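Local coordinates for protein (superoxide dismutase) (Sulfolobus acidocaldarius, PDB 1B06), which converts superoxide radicals into hydrogen peroxide and oxygen at an iron centre, one iron per subunit, at residues Gln13-Val18 against Tyr87-Ala92; Ala127-Gly132 against Ile149-Asn154. All coordinates share one frame; numbering follows the deposited sequence.

Interaction 1: Gln13-Val18 against Tyr87-Ala92; sequences QLPYKV and YWNNMA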
loop_
_atom_site.group_PDB
_atom_site.type_symbol
_atom_site.label_atom_id
_atom_site.label_comp_id
_atom_site.label_asym_id
_atom_site.label_seq_id
_atom_site.Cartn_x
_atom_site.Cartn_y
_atom_site.Cartn_z
ATOM N N GLN A 13 -6.307 25.151 -16.530
ATOM C CA GLN A 13 -7.415 25.241 -17.471
ATOM C C GLN A 13 -7.412 24.019 -18.379
ATOM O O GLN A 13 -6.353 23.477 -18.686
ATOM C CB GLN A 13 -7.282 26.502 -18.330
ATOM C CG GLN A 13 -7.423 27.802 -17.561
ATOM C CD GLN A 13 -8.644 28.599 -17.979
ATOM O OE1 GLN A 13 -9.430 28.157 -18.820
ATOM N NE2 GLN A 13 -8.811 29.780 -17.391
ATOM N N LEU A 14 -8.596 23.583 -18.796
ATOM C CA LEU A 14 -8.712 22.441 -19.696
ATOM C C LEU A 14 -8.207 22.921 -21.054
ATOM O O LEU A 14 -8.543 24.019 -21.490
ATOM C CB LEU A 14 -10.175 21.996 -19.799
ATOM C CG LEU A 14 -10.463 20.519 -20.076
ATOM C CD1 LEU A 14 -9.919 19.663 -18.946
ATOM C CD2 LEU A 14 -11.951 20.313 -20.215
ATOM N N PRO A 15 -7.384 22.113 -21.738
ATOM C CA PRO A 15 -6.851 22.503 -23.050
ATOM C C PRO A 15 -7.853 22.507 -24.209
ATOM O O PRO A 15 -7.507 22.882 -25.328
ATOM C CB PRO A 15 -5.711 21.507 -23.295
ATOM C CG PRO A 15 -5.577 20.712 -22.016
ATOM C CD PRO A 15 -6.888 20.796 -21.318
ATOM N N TYR A 16 -9.089 22.099 -23.944
ATOM C CA TYR A 16 -10.118 22.051 -24.979
ATOM C C TYR A 16 -11.485 22.086 -24.316
ATOM O O TYR A 16 -11.580 22.179 -23.091
ATOM C CB TYR A 16 -9.977 20.765 -25.798
ATOM C CG TYR A 16 -9.456 19.608 -24.979
ATOM C CD1 TYR A 16 -10.254 19.004 -24.011
ATOM C CD2 TYR A 16 -8.147 19.160 -25.128
ATOM C CE1 TYR A 16 -9.762 17.990 -23.205
ATOM C CE2 TYR A 16 -7.640 18.145 -24.327
ATOM C CZ TYR A 16 -8.450 17.566 -23.368
ATOM O OH TYR A 16 -7.947 16.579 -22.555
ATOM N N LYS A 17 -12.542 22.013 -25.121
ATOM C CA LYS A 17 -13.901 22.026 -24.595
ATOM C C LYS A 17 -14.203 20.663 -23.994
ATOM O O LYS A 17 -13.633 19.661 -24.419
ATOM C CB LYS A 17 -14.894 22.350 -25.707
ATOM C CG LYS A 17 -14.737 23.749 -26.268
ATOM C CD LYS A 17 -16.021 24.227 -26.925
ATOM C CE LYS A 17 -15.772 25.435 -27.820
ATOM N NZ LYS A 17 -17.043 26.076 -28.269
ATOM N N VAL A 18 -15.098 20.624 -23.012
ATOM C CA VAL A 18 -15.432 19.372 -22.334
ATOM C C VAL A 18 -16.034 18.294 -23.226
ATOM O O VAL A 18 -16.128 17.137 -22.818
ATOM C CB VAL A 18 -16.396 19.605 -21.149
ATOM C CG1 VAL A 18 -15.742 20.508 -20.121
ATOM C CG2 VAL A 18 -17.695 20.208 -21.641
ATOM N N TYR A 87 -2.577 14.229 -17.739
ATOM C CA TYR A 87 -3.629 13.492 -18.431
ATOM C C TYR A 87 -4.389 14.340 -19.458
ATOM O O TYR A 87 -4.552 13.925 -20.608
ATOM C CB TYR A 87 -4.592 12.924 -17.386
ATOM C CG TYR A 87 -5.750 12.103 -17.912
ATOM C CD1 TYR A 87 -5.541 11.005 -18.746
ATOM C CD2 TYR A 87 -7.055 12.394 -17.523
ATOM C CE1 TYR A 87 -6.619 10.208 -19.179
ATOM C CE2 TYR A 87 -8.133 11.613 -17.944
ATOM C CZ TYR A 87 -7.912 10.523 -18.768
ATOM O OH TYR A 87 -8.983 9.755 -19.169
ATOM N N TRP A 88 -4.841 15.526 -19.050
ATOM C CA TRP A 88 -5.582 16.407 -19.953
ATOM C C TRP A 88 -4.745 16.792 -21.167
ATOM O O TRP A 88 -5.241 16.811 -22.289
ATOM C CB TRP A 88 -6.025 17.689 -19.244
ATOM C CG TRP A 88 -6.810 17.487 -17.977
ATOM C CD1 TRP A 88 -6.625 18.140 -16.796
ATOM C CD2 TRP A 88 -7.908 16.585 -17.769
ATOM N NE1 TRP A 88 -7.534 17.706 -15.862
ATOM C CE2 TRP A 88 -8.334 16.752 -16.430
ATOM C CE3 TRP A 88 -8.572 15.655 -18.578
ATOM C CZ2 TRP A 88 -9.397 16.020 -15.881
ATOM C CZ3 TRP A 88 -9.632 14.926 -18.030
ATOM C CH2 TRP A 88 -10.031 15.117 -16.694
ATOM N N ASN A 89 -3.473 17.099 -20.938
ATOM C CA ASN A 89 -2.575 17.498 -22.013
ATOM C C ASN A 89 -2.093 16.321 -22.849
ATOM O O ASN A 89 -1.649 16.499 -23.987
ATOM C CB ASN A 89 -1.368 18.231 -21.436
ATOM C CG ASN A 89 -1.707 19.630 -20.983
ATOM O OD1 ASN A 89 -2.210 20.434 -21.758
ATOM N ND2 ASN A 89 -1.436 19.928 -19.722
ATOM N N ASN A 90 -2.185 15.124 -22.283
ATOM C CA ASN A 90 -1.740 13.914 -22.963
ATOM C C ASN A 90 -2.803 13.367 -23.911
ATOM O O ASN A 90 -2.619 12.313 -24.518
ATOM C CB ASN A 90 -1.365 12.852 -21.928
ATOM C CG ASN A 90 -0.280 11.905 -22.418
ATOM O OD1 ASN A 90 0.773 12.328 -22.905
ATOM N ND2 ASN A 90 -0.534 10.610 -22.283
ATOM N N MET A 91 -3.915 14.089 -24.020
ATOM C CA MET A 91 -5.015 13.716 -24.907
ATOM C C MET A 91 -5.300 14.893 -25.851
ATOM O O MET A 91 -4.905 16.026 -25.575
ATOM C CB MET A 91 -6.268 13.381 -24.091
ATOM C CG MET A 91 -6.145 12.110 -23.262
ATOM S SD MET A 91 -7.701 11.529 -22.564
ATOM C CE MET A 91 -8.138 12.927 -21.457
ATOM N N ALA A 92 -5.974 14.625 -26.963
ATOM C CA ALA A 92 -6.295 15.669 -27.922
ATOM C C ALA A 92 -7.560 15.289 -28.669
ATOM O O ALA A 92 -7.857 14.108 -28.829
ATOM C CB ALA A 92 -5.143 15.849 -28.899
#
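Tyr16 and Trp88 join an N-terminal loop to the end of a helix in the alpha-hairpin domain of this iron superoxide dismutase, by one hydrogen bond set among apolar contacts. Tyr16 OH donates to Trp88 O over 2.7 Å, lying in the carbonyl plane on a lone pair, at a C=O...O angle of 119°. The acceptor belongs to the last turn of helix 67-89, where its bond from Met91 N is weak. Tyr16 CG stands between the backbone N and the carbonyl carbon (chi1 32°), which sets one face of the ring, near its rim, over Pro15 CD; the hydroxyl also meets Met91 CE at 3.8 Å. A phenylalanine in place of Tyr16 would probably leave the Trp88 carbonyl without this donor and the ring less firmly tied to the helix end. Leu14 CD1 sits over one face of the indole, 3.9 Å from the centroid of its five-membered ring, a CH-pi contact; Tyr87 CD2 lies over the opposite face. Pro15 CD abuts Trp88 CB at 3.8 Å. Beyond the contact, Trp88 NE1 bonds His38 and the indole meets the iron ligand His33 edge-to-face, while Leu14 also rests on Ile30 and Tyr34 of helix 27-57, and Tyr87 touches Asp170 of strand 165-170.

Interaction 2: Ala127-Gly132 against Ile149-Asn154; sequences ANSLPG and IMTVEN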
loop_
_atom_site.group_PDB
_atom_site.type_symbol
_atom_site.label_atom_id
_atom_site.label_comp_id
_atom_site.label_asym_id
_atom_site.label_seq_id
_atom_site.Cartn_x
_atom_site.Cartn_y
_atom_site.Cartn_z
ATOM N N ALA A 127 -2.234 -2.364 -18.519
ATOM C CA ALA A 127 -3.339 -1.524 -18.056
ATOM C C ALA A 127 -4.510 -2.353 -17.546
ATOM O O ALA A 127 -5.161 -1.997 -16.566
ATOM C CB ALA A 127 -3.814 -0.617 -19.188
ATOM N N ASN A 128 -4.784 -3.461 -18.223
ATOM C CA ASN A 128 -5.883 -4.324 -17.829
ATOM C C ASN A 128 -5.565 -5.188 -16.616
ATOM O O ASN A 128 -6.472 -5.761 -16.012
ATOM C CB ASN A 128 -6.289 -5.214 -19.001
ATOM C CG ASN A 128 -7.212 -4.509 -19.958
ATOM O OD1 ASN A 128 -8.323 -4.129 -19.595
ATOM N ND2 ASN A 128 -6.757 -4.320 -21.190
ATOM N N SER A 129 -4.285 -5.278 -16.256
ATOM C CA SER A 129 -3.872 -6.089 -15.108
ATOM C C SER A 129 -3.930 -5.320 -13.789
ATOM O O SER A 129 -3.836 -5.912 -12.715
ATOM C CB SER A 129 -2.458 -6.635 -15.320
ATOM O OG SER A 129 -1.483 -5.637 -15.083
ATOM N N LEU A 130 -4.090 -4.003 -13.879
ATOM C CA LEU A 130 -4.165 -3.148 -12.700
ATOM C C LEU A 130 -5.311 -3.565 -11.768
ATOM O O LEU A 130 -6.475 -3.567 -12.159
ATOM C CB LEU A 130 -4.341 -1.691 -13.134
ATOM C CG LEU A 130 -4.746 -0.679 -12.059
ATOM C CD1 LEU A 130 -3.581 -0.428 -11.127
ATOM C CD2 LEU A 130 -5.187 0.618 -12.711
ATOM N N PRO A 131 -4.988 -3.944 -10.519
ATOM C CA PRO A 131 -6.027 -4.357 -9.569
ATOM C C PRO A 131 -6.716 -3.179 -8.879
ATOM O O PRO A 131 -6.217 -2.644 -7.889
ATOM C CB PRO A 131 -5.275 -5.239 -8.577
ATOM C CG PRO A 131 -3.860 -4.718 -8.602
ATOM C CD PRO A 131 -3.634 -4.039 -9.939
ATOM N N GLY A 132 -7.868 -2.775 -9.405
ATOM C CA GLY A 132 -8.587 -1.667 -8.805
ATOM C C GLY A 132 -8.338 -0.336 -9.486
ATOM O O GLY A 132 -8.018 -0.290 -10.670
ATOM N N ILE A 149 7.129 0.755 -18.491
ATOM C CA ILE A 149 5.689 0.710 -18.256
ATOM C C ILE A 149 5.464 0.412 -16.778
ATOM O O ILE A 149 6.220 -0.348 -16.176
ATOM C CB ILE A 149 5.008 -0.423 -19.050
ATOM C CG1 ILE A 149 5.012 -0.111 -20.545
ATOM C CG2 ILE A 149 3.573 -0.601 -18.564
ATOM C CD1 ILE A 149 4.496 -1.261 -21.391
ATOM N N MET A 150 4.426 0.997 -16.192
ATOM C CA MET A 150 4.134 0.741 -14.789
ATOM C C MET A 150 2.669 0.988 -14.446
ATOM O O MET A 150 2.035 1.893 -14.987
ATOM C CB MET A 150 5.030 1.610 -13.891
ATOM C CG MET A 150 4.892 1.332 -12.386
ATOM S SD MET A 150 5.227 -0.391 -11.893
ATOM C CE MET A 150 6.853 -0.594 -12.558
ATOM N N THR A 151 2.129 0.158 -13.563
ATOM C CA THR A 151 0.763 0.331 -13.115
ATOM C C THR A 151 0.874 1.006 -11.749
ATOM O O THR A 151 1.571 0.527 -10.856
ATOM C CB THR A 151 0.017 -1.017 -12.975
ATOM O OG1 THR A 151 0.845 -1.961 -12.286
ATOM C CG2 THR A 151 -0.344 -1.569 -14.347
ATOM N N VAL A 152 0.203 2.139 -11.600
ATOM C CA VAL A 152 0.235 2.882 -10.351
ATOM C C VAL A 152 -1.085 2.679 -9.617
ATOM O O VAL A 152 -2.166 2.844 -10.197
ATOM C CB VAL A 152 0.482 4.389 -10.632
ATOM C CG1 VAL A 152 0.332 5.209 -9.362
ATOM C CG2 VAL A 152 1.873 4.571 -11.219
ATOM N N GLU A 153 -0.994 2.291 -8.348
ATOM C CA GLU A 153 -2.185 2.065 -7.533
ATOM C C GLU A 153 -2.559 3.384 -6.852
ATOM O O GLU A 153 -1.696 4.091 -6.319
ATOM C CB GLU A 153 -1.915 0.955 -6.515
ATOM C CG GLU A 153 -2.093 -0.434 -7.116
ATOM C CD GLU A 153 -1.394 -1.521 -6.330
ATOM O OE1 GLU A 153 -1.706 -1.699 -5.134
ATOM O OE2 GLU A 153 -0.536 -2.208 -6.915
ATOM N N ASN A 154 -3.846 3.714 -6.883
ATOM C CA ASN A 154 -4.323 4.979 -6.339
ATOM C C ASN A 154 -3.521 6.026 -7.106
ATOM O O ASN A 154 -3.157 5.798 -8.262
ATOM C CB ASN A 154 -4.050 5.075 -4.835
ATOM C CG ASN A 154 -5.011 6.024 -4.127
ATOM O OD1 ASN A 154 -5.309 7.111 -4.625
ATOM N ND2 ASN A 154 -5.498 5.615 -2.962
#
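Thr151, Leu130 and Glu153 carry most of this contact, in which the C-terminal end of helix 116-129 and the loop after it pack against an outer strand of the three-stranded antiparallel sheet in the C-terminal alpha/beta domain of the iron/manganese superoxide dismutase fold. Thr151 projects toward the loop, and its side chain and that of Leu130 slide past each other in opposite directions: Thr151 CG2 lies 4.2 Å from Leu130 CB, while Leu130 CD1 reaches Thr151 CB at 4.1 Å. A chi1 of 167° sets Leu130 CG anti to its backbone N and carries the methyl end onward along the strand, past Thr151 to Glu153 CG. Thr151 meets the loop through its carbons, CB and CG2; its OG1 is hydrogen-bonded to Gln68 NE2 of the second subunit, which also bonds Ser129 OG, so a single amide ties both segments to a neighbouring chain. Ser129 OG is bonded to Ser126 O as well. Glu153 likewise lends its aliphatic stem to the contact and spends its charge elsewhere: OE1 forms a salt bridge with Arg72 of the third subunit, and OE2 is bonded by Asn158 within the chain. Pro131 borders the same carboxylate, its CG 4.5 Å from Glu153 OE2. The closest approach between the two segments is that of Leu130 CD1 to the carbonyl oxygen Val152 O, at 3.7 Å.

The two contacts illustrate how one subunit divides its chemistry by place. Interaction 1 is partly buried and ties together parts of the alpha-hairpin domain, with no other chain touching its segments; interaction 2 is buried, belongs to the C-terminal domain and faces two neighbouring subunits. Both use the end of a helix, but the first joins helix 67-89 to an irregular loop, the second helix 116-129 to an outer strand, and no element is common to both. A polar bond crosses interaction 1, whereas the polar groups of interaction 2 find their partners outside it. Their centres lie 22 Å apart on opposite sides of the chain's centre, and interaction 1 comes nearer the iron.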